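Local structure of hydrogenase maturation factor (Thermoanaerobacter tengcongensis, 3VTI) at residues M20-L25 against A61-A66; G28-T33 against I127-E132; A66-L71 against A100-V105; G133-I138 against L190-K195. The protein accepts a carbamoyl group on sulfur from its partner HypF and probably dehydrates it with ATP to a nitrile during maturation of [NiFe]-hydrogenases. All blocks are in the same frame, centred on the assembly; numbering follows the deposited sequence.

In the fold
Near the N terminus, residues 20-25 open interaction 1, which closes when the chain, having run through strand 30-37 and helix 49-60, returns at 61-66. Interaction 2 opens at 28-33, before that closure, and ends only at 127-132, so the two cross. Interaction 3 shares Ala66 with interaction 1, closes the shorter excursion through helix 83-100, and lies wholly within the span of interaction 2. Interaction 2 joins strands 30-37 and 120-130, interaction 3 strands 66-78 and 103-112; they meet where 120-130 pairs with 66-78. Interaction 1 brings the magnesium-bearing loop to this sheet's edge. Interaction 4 follows in series: 133-138, leaving that sheet, meets 190-195 at the margin of the second sheet.

Interaction 1 (M20-L25 against A61-A66); sequences MEDAAL and ASMRGA. With MG (magnesium ion), chain K.
The guanidinium of Arg64 is sandwiched: the carboxylate of Glu21 stacks on one face, Leu25 CB lies over the other, and Ala23 O and water 1 sit at the edge. Glu21 CD stands 3.6 Å above the centre of the guanidinium, the two planes only 10° apart. A bend at chi2 (-78°) folds the glutamate chain so that its end lies flat in this way. Because the carboxylate is stacked, the salt bridge from Glu21 OE2 to Arg64 NH2 (3.5 Å) rests on charge alone; Glu21 OE2 is hydrogen-bonded to Ser137 OG and Glu21 OE1 to Ile138 N. At the edge, Arg64 NH1 donates to Ala23 O at 2.8 Å, well off straight (132°), and also to water 1 at 2.9 Å, which accepts from Leu25 N, in strand 24-26, as well. Arginine suits the place because its flat cation can stack and donate at once; NE goes to Val136 O. Cut back to an alanine, the residue would probably leave Ala23 O and the Glu21 charge without their mate and open a gap beside Leu25. Next to this, Asp22 CB packs on Met63 CB at 3.6 Å, while OD2 of the same aspartate pairs with Arg198. Asp22 OD1 binds magnesium at 2.2 Å, and with Asp60, Asp199 and water 2 also on the ion it makes a carboxylate-lined magnesium site.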
loop_
_atom_site.group_PDB
_atom_site.type_symbol
_atom_site.label_atom_id
_atom_site.label_comp_id
_atom_site.label_asym_id
_atom_site.label_seq_id
_atom_site.Cartn_x
_atom_site.Cartn_y
_atom_site.Cartn_z
ATOM N N MET C 20 -19.091 0.932 15.730
ATOM C CA MET C 20 -18.621 -0.022 14.713
ATOM C C MET C 20 -19.558 -0.098 13.499
ATOM O O MET C 20 -19.909 -1.189 13.020
ATOM C CB MET C 20 -18.416 -1.408 15.326
ATOM C CG MET C 20 -17.121 -1.577 16.089
ATOM S SD MET C 20 -17.071 -3.181 16.904
ATOM C CE MET C 20 -17.702 -2.765 18.516
ATOM N N GLU C 21 -19.952 1.081 13.018
ATOM C CA GLU C 21 -20.827 1.229 11.852
ATOM C C GLU C 21 -20.037 1.187 10.547
ATOM O O GLU C 21 -18.824 1.379 10.550
ATOM C CB GLU C 21 -21.598 2.550 11.927
ATOM C CG GLU C 21 -22.419 2.782 13.201
ATOM C CD GLU C 21 -23.732 2.019 13.229
ATOM O OE1 GLU C 21 -24.033 1.285 12.263
ATOM O OE2 GLU C 21 -24.475 2.147 14.227
ATOM N N ASP C 22 -20.740 0.933 9.442
ATOM C CA ASP C 22 -20.186 1.031 8.089
ATOM C C ASP C 22 -19.782 2.464 7.769
ATOM O O ASP C 22 -18.918 2.703 6.932
ATOM C CB ASP C 22 -21.224 0.589 7.049
ATOM C CG ASP C 22 -21.392 -0.915 6.979
ATOM O OD1 ASP C 22 -20.590 -1.566 6.262
ATOM O OD2 ASP C 22 -22.329 -1.439 7.628
ATOM N N ALA C 23 -20.432 3.418 8.425
ATOM C CA ALA C 23 -20.127 4.827 8.237
ATOM C C ALA C 23 -20.493 5.616 9.491
ATOM O O ALA C 23 -21.441 5.266 10.192
ATOM C CB ALA C 23 -20.868 5.362 7.022
ATOM N N ALA C 24 -19.735 6.666 9.783
ATOM C CA ALA C 24 -20.114 7.594 10.851
ATOM C C ALA C 24 -21.275 8.459 10.377
ATOM O O ALA C 24 -21.323 8.845 9.212
ATOM C CB ALA C 24 -18.936 8.470 11.235
ATOM N N LEU C 25 -22.211 8.763 11.269
ATOM C CA LEU C 25 -23.285 9.696 10.948
ATOM C C LEU C 25 -23.037 11.040 11.613
ATOM O O LEU C 25 -23.120 11.163 12.832
ATOM C CB LEU C 25 -24.653 9.129 11.349
ATOM C CG LEU C 25 -25.864 10.052 11.145
ATOM C CD1 LEU C 25 -26.126 10.283 9.657
ATOM C CD2 LEU C 25 -27.103 9.497 11.839
ATOM N N ALA C 61 -21.052 4.065 2.159
ATOM C CA ALA C 61 -21.658 5.374 2.381
ATOM C C ALA C 61 -23.194 5.353 2.318
ATOM O O ALA C 61 -23.849 6.339 2.689
ATOM C CB ALA C 61 -21.098 6.393 1.401
ATOM N N SER C 62 -23.757 4.230 1.856
ATOM C CA SER C 62 -25.203 4.075 1.726
ATOM C C SER C 62 -25.765 3.233 2.860
ATOM O O SER C 62 -26.947 3.353 3.197
ATOM C CB SER C 62 -25.563 3.423 0.385
ATOM O OG SER C 62 -25.004 4.102 -0.733
ATOM N N MET C 63 -24.915 2.393 3.452
ATOM C CA MET C 63 -25.334 1.395 4.453
ATOM C C MET C 63 -26.023 1.980 5.685
ATOM O O MET C 63 -26.519 1.249 6.548
ATOM C CB MET C 63 -24.148 0.545 4.899
ATOM C CG MET C 63 -23.551 -0.265 3.793
ATOM S SD MET C 63 -24.719 -1.448 3.136
ATOM C CE MET C 63 -24.061 -1.688 1.491
ATOM N N ARG C 64 -26.055 3.299 5.755
ATOM C CA ARG C 64 -26.630 3.990 6.878
ATOM C C ARG C 64 -28.016 4.527 6.503
ATOM O O ARG C 64 -28.676 5.173 7.307
ATOM C CB ARG C 64 -25.667 5.101 7.308
ATOM C CG ARG C 64 -25.657 5.394 8.773
ATOM C CD ARG C 64 -25.213 4.204 9.643
ATOM N NE ARG C 64 -25.704 4.425 11.002
ATOM C CZ ARG C 64 -25.038 5.087 11.943
ATOM N NH1 ARG C 64 -23.822 5.562 11.693
ATOM N NH2 ARG C 64 -25.577 5.259 13.148
ATOM N N GLY C 65 -28.464 4.207 5.288
ATOM C CA GLY C 65 -29.744 4.706 4.751
ATOM C C GLY C 65 -29.557 6.028 4.027
ATOM O O GLY C 65 -30.290 7.008 4.265
ATOM N N ALA C 66 -28.569 6.057 3.134
ATOM C CA ALA C 66 -28.094 7.311 2.576
ATOM C C ALA C 66 -27.808 7.248 1.086
ATOM O O ALA C 66 -27.491 6.186 0.542
ATOM C CB ALA C 66 -26.861 7.788 3.337
HETATM MG MG MG K . -19.041 -2.212 4.821
HETATM O O HOH W 1 -22.275 6.885 13.699
HETATM O O HOH W 2 -17.848 -1.543 6.787
#

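Interaction 2 (G28-T33 against I127-E132); sequences GNITLT and IGVLYE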
loop_
_atom_site.group_PDB
_atom_site.type_symbol
_atom_site.label_atom_id
_atom_site.label_comp_id
_atom_site.label_asym_id
_atom_site.label_seq_id
_atom_site.Cartn_x
_atom_site.Cartn_y
_atom_site.Cartn_z
ATOM N N GLY C 28 -26.179 14.509 11.969
ATOM C CA GLY C 28 -27.482 13.861 11.966
ATOM C C GLY C 28 -27.952 13.445 10.589
ATOM O O GLY C 28 -28.785 12.546 10.470
ATOM N N ASN C 29 -27.414 14.079 9.547
ATOM C CA ASN C 29 -27.888 13.844 8.184
ATOM C C ASN C 29 -26.812 13.461 7.172
ATOM O O ASN C 29 -27.130 12.974 6.086
ATOM C CB ASN C 29 -28.663 15.061 7.673
ATOM C CG ASN C 29 -27.767 16.242 7.400
ATOM O OD1 ASN C 29 -26.837 16.517 8.153
ATOM N ND2 ASN C 29 -28.044 16.952 6.317
ATOM N N ILE C 30 -25.547 13.689 7.501
ATOM C CA ILE C 30 -24.490 13.265 6.590
ATOM C C ILE C 30 -23.613 12.145 7.155
ATOM O O ILE C 30 -23.366 12.039 8.364
ATOM C CB ILE C 30 -23.635 14.442 5.981
ATOM C CG1 ILE C 30 -22.643 15.014 6.990
ATOM C CG2 ILE C 30 -24.520 15.522 5.341
ATOM C CD1 ILE C 30 -21.291 14.352 6.928
ATOM N N THR C 31 -23.143 11.322 6.234
ATOM C CA THR C 31 -22.445 10.123 6.558
ATOM C C THR C 31 -21.006 10.184 6.010
ATOM O O THR C 31 -20.740 10.885 5.025
ATOM C CB THR C 31 -23.245 8.928 6.023
ATOM O OG1 THR C 31 -22.852 7.750 6.725
ATOM C CG2 THR C 31 -23.054 8.735 4.515
ATOM N N LEU C 32 -20.081 9.480 6.672
ATOM C CA LEU C 32 -18.648 9.489 6.302
ATOM C C LEU C 32 -17.968 8.139 6.510
ATOM O O LEU C 32 -18.011 7.571 7.611
ATOM C CB LEU C 32 -17.889 10.568 7.080
ATOM C CG LEU C 32 -16.373 10.680 6.903
ATOM C CD1 LEU C 32 -15.987 11.129 5.485
ATOM C CD2 LEU C 32 -15.813 11.623 7.955
ATOM N N THR C 33 -17.331 7.645 5.451
ATOM C CA THR C 33 -16.667 6.353 5.473
ATOM C C THR C 33 -15.287 6.437 4.832
ATOM O O THR C 33 -14.985 7.393 4.103
ATOM C CB THR C 33 -17.511 5.284 4.743
ATOM O OG1 THR C 33 -16.859 4.008 4.816
ATOM C CG2 THR C 33 -17.731 5.667 3.279
ATOM N N ILE C 127 -18.812 10.613 1.225
ATOM C CA ILE C 127 -19.823 11.391 1.925
ATOM C C ILE C 127 -21.183 11.103 1.309
ATOM O O ILE C 127 -21.352 11.166 0.093
ATOM C CB ILE C 127 -19.484 12.909 1.907
ATOM C CG1 ILE C 127 -18.624 13.251 3.112
ATOM C CG2 ILE C 127 -20.732 13.791 1.936
ATOM C CD1 ILE C 127 -18.143 14.667 3.117
ATOM N N GLY C 128 -22.150 10.775 2.153
ATOM C CA GLY C 128 -23.534 10.606 1.711
ATOM C C GLY C 128 -24.507 11.393 2.569
ATOM O O GLY C 128 -24.167 11.819 3.671
ATOM N N VAL C 129 -25.719 11.590 2.060
ATOM C CA VAL C 129 -26.768 12.284 2.803
ATOM C C VAL C 129 -27.928 11.326 3.075
ATOM O O VAL C 129 -28.388 10.617 2.177
ATOM C CB VAL C 129 -27.234 13.591 2.079
ATOM C CG1 VAL C 129 -27.947 13.275 0.765
ATOM C CG2 VAL C 129 -28.129 14.446 2.981
ATOM N N LEU C 130 -28.376 11.307 4.329
ATOM C CA LEU C 130 -29.458 10.435 4.792
ATOM C C LEU C 130 -30.807 10.771 4.146
ATOM O O LEU C 130 -31.165 11.938 4.009
ATOM C CB LEU C 130 -29.578 10.561 6.312
ATOM C CG LEU C 130 -29.609 9.283 7.152
ATOM C CD1 LEU C 130 -28.303 8.519 7.044
ATOM C CD2 LEU C 130 -29.891 9.617 8.606
ATOM N N TYR C 131 -31.550 9.740 3.752
ATOM C CA TYR C 131 -32.943 9.918 3.336
ATOM C C TYR C 131 -33.846 10.316 4.497
ATOM O O TYR C 131 -33.507 10.100 5.665
ATOM C CB TYR C 131 -33.486 8.659 2.671
ATOM C CG TYR C 131 -32.761 8.305 1.405
ATOM C CD1 TYR C 131 -33.057 8.951 0.208
ATOM C CD2 TYR C 131 -31.769 7.327 1.407
ATOM C CE1 TYR C 131 -32.382 8.631 -0.964
ATOM C CE2 TYR C 131 -31.089 6.993 0.246
ATOM C CZ TYR C 131 -31.395 7.645 -0.937
ATOM O OH TYR C 131 -30.715 7.313 -2.085
ATOM N N GLU C 132 -35.003 10.880 4.147
ATOM C CA GLU C 132 -35.940 11.523 5.082
ATOM C C GLU C 132 -36.096 10.825 6.442
ATOM O O GLU C 132 -35.792 11.418 7.481
ATOM C CB GLU C 132 -37.305 11.728 4.416
ATOM C CG GLU C 132 -38.214 12.753 5.110
ATOM C CD GLU C 132 -39.669 12.655 4.650
ATOM O OE1 GLU C 132 -39.938 11.944 3.649
ATOM O OE2 GLU C 132 -40.551 13.284 5.287
#
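Asn29 O is held by two neighbouring residues: Leu130 N donates to it at 2.7 Å, almost straight at 177°, and the CA-H of Val129 adds a weaker contact. This begins the antiparallel pairing of strands 30-37 and 120-130 within the mixed sheet of the AIR synthase-like N-terminal domain. A classic beta bulge, Asn29 and Ile30 both facing Leu26, marks the start of strand 30-37, on the side of strand 24-26. Thr31 and Gly128 form the hydrogen-bonded pair: Thr31 N reaches Gly128 O at 2.8 Å, and Gly128 N returns a longer bond to Thr31 O (3.2 Å). Ile30 with Val129 and Leu32 with Ile127 are non-hydrogen-bonded pairs, and their branched chains share one face. There Leu32 CD1 meets Ile127 CG1 at 4.1 Å; the same two residues also pack against a second subunit, Leu32 on its Thr72 and Ile127 on its Ile30. Thr31 points to the other face, where its OG1 bonds Ala24 O. With chi1 at -159°, OG1 takes the position anti to N and the methyl is turned across the partner strand. Glycine suits position 128 for this reason: a CB there would clash with that methyl, whereas over the bare backbone Thr31 CG2 can lie 3.2 Å from Gly128 N.

Interaction 3 (A66-L71 against A100-V105); sequences AKPLFL and AGVKIV
From strand 66-78 the side chain of Leu71 sets out with CB against Ile104 CG1 of the neighbouring strand, at 4.0 Å. Beyond CG the chain divides; the side chain crosses that of Val102 at about a right angle, Leu71 CD1 settling 3.7 Å from Val102 CG1 and nearly as close to CG2. Thr57 and Val58 of helix 49-60 also touch this leucine, so it lies between the sheet and that helix. Phe70 points to the opposite face of the sheet, where its CD1 meets Val105 CG1 at 3.6 Å; Leu26 of a second subunit packs against Phe70, and Leu69 CB lies over one face of the ring, toward its rim. The parallel pairing of Phe70 with Lys103 and Leu71 with Ile104 completes a beta-alpha-beta unit: strand 66-78, helix 83-100, strand 103-112. Gly101 ends that helix in a Schellman motif, its positive phi being easy for glycine. Backbone bonds then alternate, Lys103 N to Leu69 O, Leu71 N to Lys103 O, and Val105 N to Leu71 O, the last 2.9 Å long. Near the start of the pairing, where the strands are still apart, Lys67 NZ donates to water 3 at 2.8 Å, and that water also lies next to Pro68 O and Ala100 O. The contact is thus polar mainly through its backbones, with apolar side chains meeting on both faces.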
loop_
_atom_site.group_PDB
_atom_site.type_symbol
_atom_site.label_atom_id
_atom_site.label_comp_id
_atom_site.label_asym_id
_atom_site.label_seq_id
_atom_site.Cartn_x
_atom_site.Cartn_y
_atom_site.Cartn_z
ATOM N N ALA C 66 -28.569 6.057 3.134
ATOM C CA ALA C 66 -28.094 7.311 2.576
ATOM C C ALA C 66 -27.808 7.248 1.086
ATOM O O ALA C 66 -27.491 6.186 0.542
ATOM C CB ALA C 66 -26.861 7.788 3.337
ATOM N N LYS C 67 -27.959 8.403 0.441
ATOM C CA LYS C 67 -27.530 8.620 -0.927
ATOM C C LYS C 67 -26.078 9.104 -0.895
ATOM O O LYS C 67 -25.802 10.187 -0.374
ATOM C CB LYS C 67 -28.419 9.672 -1.588
ATOM C CG LYS C 67 -27.973 10.089 -2.982
ATOM C CD LYS C 67 -29.041 10.906 -3.696
ATOM C CE LYS C 67 -28.692 11.062 -5.175
ATOM N NZ LYS C 67 -28.236 9.766 -5.780
ATOM N N PRO C 68 -25.143 8.308 -1.441
ATOM C CA PRO C 68 -23.765 8.785 -1.500
ATOM C C PRO C 68 -23.625 9.834 -2.593
ATOM O O PRO C 68 -24.265 9.708 -3.634
ATOM C CB PRO C 68 -22.974 7.521 -1.846
ATOM C CG PRO C 68 -23.923 6.677 -2.597
ATOM C CD PRO C 68 -25.294 6.972 -2.045
ATOM N N LEU C 69 -22.804 10.855 -2.355
ATOM C CA LEU C 69 -22.661 11.970 -3.295
ATOM C C LEU C 69 -21.214 12.263 -3.689
ATOM O O LEU C 69 -20.916 12.464 -4.869
ATOM C CB LEU C 69 -23.286 13.251 -2.726
ATOM C CG LEU C 69 -24.797 13.395 -2.526
ATOM C CD1 LEU C 69 -25.088 14.609 -1.644
ATOM C CD2 LEU C 69 -25.551 13.508 -3.861
ATOM N N PHE C 70 -20.326 12.304 -2.700
ATOM C CA PHE C 70 -18.958 12.760 -2.915
ATOM C C PHE C 70 -17.951 11.770 -2.393
ATOM O O PHE C 70 -18.170 11.127 -1.356
ATOM C CB PHE C 70 -18.736 14.130 -2.280
ATOM C CG PHE C 70 -19.753 15.157 -2.699
ATOM C CD1 PHE C 70 -19.833 15.580 -4.029
ATOM C CD2 PHE C 70 -20.646 15.690 -1.772
ATOM C CE1 PHE C 70 -20.785 16.532 -4.423
ATOM C CE2 PHE C 70 -21.591 16.645 -2.155
ATOM C CZ PHE C 70 -21.664 17.064 -3.481
ATOM N N LEU C 71 -16.849 11.647 -3.133
ATOM C CA LEU C 71 -15.789 10.709 -2.815
ATOM C C LEU C 71 -14.409 11.342 -2.912
ATOM O O LEU C 71 -14.179 12.262 -3.701
ATOM C CB LEU C 71 -15.854 9.496 -3.745
ATOM C CG LEU C 71 -16.536 8.222 -3.238
ATOM C CD1 LEU C 71 -18.048 8.366 -3.250
ATOM C CD2 LEU C 71 -16.095 7.020 -4.063
ATOM N N ALA C 100 -22.865 5.154 -10.254
ATOM C CA ALA C 100 -23.347 5.420 -8.903
ATOM C C ALA C 100 -23.935 6.828 -8.734
ATOM O O ALA C 100 -24.545 7.119 -7.713
ATOM C CB ALA C 100 -22.243 5.172 -7.887
ATOM N N GLY C 101 -23.759 7.693 -9.732
ATOM C CA GLY C 101 -24.252 9.071 -9.655
ATOM C C GLY C 101 -23.505 9.865 -8.598
ATOM O O GLY C 101 -24.087 10.701 -7.902
ATOM N N VAL C 102 -22.207 9.593 -8.495
ATOM C CA VAL C 102 -21.341 10.124 -7.462
ATOM C C VAL C 102 -20.180 10.889 -8.123
ATOM O O VAL C 102 -19.884 10.678 -9.310
ATOM C CB VAL C 102 -20.841 8.950 -6.574
ATOM C CG1 VAL C 102 -19.326 8.711 -6.700
ATOM C CG2 VAL C 102 -21.252 9.155 -5.137
ATOM N N LYS C 103 -19.543 11.790 -7.377
ATOM C CA LYS C 103 -18.404 12.548 -7.901
ATOM C C LYS C 103 -17.193 12.511 -6.983
ATOM O O LYS C 103 -17.321 12.700 -5.770
ATOM C CB LYS C 103 -18.790 13.998 -8.159
ATOM C CG LYS C 103 -19.560 14.207 -9.435
ATOM C CD LYS C 103 -20.108 15.626 -9.511
ATOM C CE LYS C 103 -20.739 15.897 -10.865
ATOM N NZ LYS C 103 -21.469 17.191 -10.841
ATOM N N ILE C 104 -16.022 12.268 -7.571
ATOM C CA ILE C 104 -14.759 12.348 -6.838
ATOM C C ILE C 104 -14.293 13.793 -6.858
ATOM O O ILE C 104 -14.021 14.354 -7.921
ATOM C CB ILE C 104 -13.682 11.403 -7.416
ATOM C CG1 ILE C 104 -14.194 9.958 -7.395
ATOM C CG2 ILE C 104 -12.357 11.541 -6.644
ATOM C CD1 ILE C 104 -13.488 9.049 -8.333
ATOM N N VAL C 105 -14.203 14.384 -5.672
ATOM C CA VAL C 105 -14.084 15.836 -5.526
ATOM C C VAL C 105 -12.743 16.293 -4.981
ATOM O O VAL C 105 -12.352 17.454 -5.146
ATOM C CB VAL C 105 -15.214 16.393 -4.643
ATOM C CG1 VAL C 105 -16.555 16.246 -5.362
ATOM C CG2 VAL C 105 -15.245 15.692 -3.289
HETATM O O HOH W 3 -25.742 8.457 -5.535
#

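Interaction 4 (G133-I138 against L190-K195); sequences GANVSI and LGEAIK
Val136 and Lys195 make the close part of this contact, whereas toward Asn135 and Glu192 the two backbones draw apart and water fills in. On the close side, Ser137 N donates to Lys195 O at 3.2 Å. The same oxygen receives the CA-H of Val136 at 3.4 Å, and Val136 CG1 rests against it as well. With chi1 at -166°, CG1 is carried toward that carbonyl and CG2 toward Ile194, whose own CG2 lies alongside at 4.0 Å, both side chains pointing the same way. A beta-branched valine suits the spot because its two methyls can serve both neighbours at once. Were they lost to an alanine, Ile194 CG2 would probably be left without this neighbour and a gap would open beside Lys195 O. Here the loop running from strand 120-130 to strand 146-149 draws up to the outermost strand, 194-198, of the seven-stranded sheet, with Leu197 of that strand also touching Val136. On the looser side, water 4 accepts from Asn135 N at 2.8 Å and donates to Gly191 O and Ile194 O, so that one water links Asn135 to both. Gly191 makes the turn at positive phi, which favours glycine. Farther out, Asn135 and Glu192 are exposed; water 5 donates to Glu192 O at 2.8 Å but reaches Asn135 O only weakly, and Asn135 OD1 turns to Asn140 ND2.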
loop_
_atom_site.group_PDB
_atom_site.type_symbol
_atom_site.label_atom_id
_atom_site.label_comp_id
_atom_site.label_asym_id
_atom_site.label_seq_id
_atom_site.Cartn_x
_atom_site.Cartn_y
_atom_site.Cartn_z
ATOM N N GLY C 133 -36.559 9.580 6.441
ATOM C CA GLY C 133 -36.749 8.863 7.697
ATOM C C GLY C 133 -35.863 7.643 7.848
ATOM O O GLY C 133 -36.331 6.574 8.233
ATOM N N ALA C 134 -34.582 7.798 7.545
ATOM C CA ALA C 134 -33.657 6.691 7.603
ATOM C C ALA C 134 -33.127 6.510 9.015
ATOM O O ALA C 134 -32.773 7.481 9.689
ATOM C CB ALA C 134 -32.528 6.919 6.642
ATOM N N ASN C 135 -33.098 5.260 9.459
ATOM C CA ASN C 135 -32.517 4.901 10.746
ATOM C C ASN C 135 -31.930 3.503 10.657
ATOM O O ASN C 135 -32.506 2.535 11.145
ATOM C CB ASN C 135 -33.545 4.985 11.881
ATOM C CG ASN C 135 -32.899 4.934 13.263
ATOM O OD1 ASN C 135 -31.835 4.328 13.464
ATOM N ND2 ASN C 135 -33.536 5.580 14.223
ATOM N N VAL C 136 -30.774 3.413 10.021
ATOM C CA VAL C 136 -30.134 2.137 9.770
ATOM C C VAL C 136 -28.833 2.087 10.552
ATOM O O VAL C 136 -28.012 2.995 10.449
ATOM C CB VAL C 136 -29.860 1.943 8.261
ATOM C CG1 VAL C 136 -29.512 0.516 7.976
ATOM C CG2 VAL C 136 -31.085 2.346 7.438
ATOM N N SER C 137 -28.659 1.017 11.325
ATOM C CA SER C 137 -27.517 0.849 12.227
ATOM C C SER C 137 -27.396 -0.625 12.587
ATOM O O SER C 137 -28.425 -1.297 12.718
ATOM C CB SER C 137 -27.737 1.700 13.493
ATOM O OG SER C 137 -27.152 1.124 14.647
ATOM N N ILE C 138 -26.167 -1.129 12.765
ATOM C CA ILE C 138 -25.954 -2.531 13.215
ATOM C C ILE C 138 -26.532 -2.821 14.585
ATOM O O ILE C 138 -26.541 -3.973 15.002
ATOM C CB ILE C 138 -24.445 -2.992 13.287
ATOM C CG1 ILE C 138 -23.491 -1.805 13.376
ATOM C CG2 ILE C 138 -24.084 -3.964 12.167
ATOM C CD1 ILE C 138 -23.486 -1.164 14.726
ATOM N N LEU C 190 -38.942 2.029 2.281
ATOM C CA LEU C 190 -39.532 1.402 3.466
ATOM C C LEU C 190 -39.206 2.122 4.786
ATOM O O LEU C 190 -39.686 1.720 5.848
ATOM C CB LEU C 190 -39.153 -0.084 3.540
ATOM C CG LEU C 190 -39.531 -0.969 2.346
ATOM C CD1 LEU C 190 -39.191 -2.420 2.621
ATOM C CD2 LEU C 190 -41.010 -0.826 1.976
ATOM N N GLY C 191 -38.394 3.174 4.713
ATOM C CA GLY C 191 -38.100 4.016 5.873
ATOM C C GLY C 191 -37.560 3.263 7.078
ATOM O O GLY C 191 -36.589 2.512 6.961
ATOM N N GLU C 192 -38.218 3.448 8.224
ATOM C CA GLU C 192 -37.764 2.908 9.510
ATOM C C GLU C 192 -37.875 1.383 9.611
ATOM O O GLU C 192 -37.248 0.765 10.470
ATOM C CB GLU C 192 -38.508 3.592 10.661
ATOM C CG GLU C 192 -38.037 3.203 12.063
ATOM C CD GLU C 192 -38.357 4.263 13.099
ATOM O OE1 GLU C 192 -39.255 4.026 13.952
ATOM O OE2 GLU C 192 -37.708 5.338 13.042
ATOM N N ALA C 193 -38.664 0.782 8.725
ATOM C CA ALA C 193 -38.802 -0.675 8.677
ATOM C C ALA C 193 -37.494 -1.353 8.266
ATOM O O ALA C 193 -37.257 -2.514 8.601
ATOM C CB ALA C 193 -39.946 -1.077 7.739
ATOM N N ILE C 194 -36.660 -0.623 7.528
ATOM C CA ILE C 194 -35.298 -1.053 7.240
ATOM C C ILE C 194 -34.469 -0.763 8.491
ATOM O O ILE C 194 -34.296 0.394 8.891
ATOM C CB ILE C 194 -34.699 -0.302 6.020
ATOM C CG1 ILE C 194 -35.562 -0.498 4.760
ATOM C CG2 ILE C 194 -33.216 -0.672 5.808
ATOM C CD1 ILE C 194 -35.585 -1.906 4.174
ATOM N N LYS C 195 -33.969 -1.823 9.110
ATOM C CA LYS C 195 -33.290 -1.700 10.391
ATOM C C LYS C 195 -31.773 -1.773 10.280
ATOM O O LYS C 195 -31.074 -0.964 10.886
ATOM C CB LYS C 195 -33.845 -2.724 11.374
ATOM C CG LYS C 195 -35.207 -2.323 11.914
ATOM C CD LYS C 195 -35.880 -3.505 12.531
ATOM C CE LYS C 195 -36.714 -3.132 13.741
ATOM N NZ LYS C 195 -35.865 -2.777 14.912
HETATM O O HOH W 4 -34.473 3.069 8.337
HETATM O O HOH W 5 -35.279 1.039 12.471
#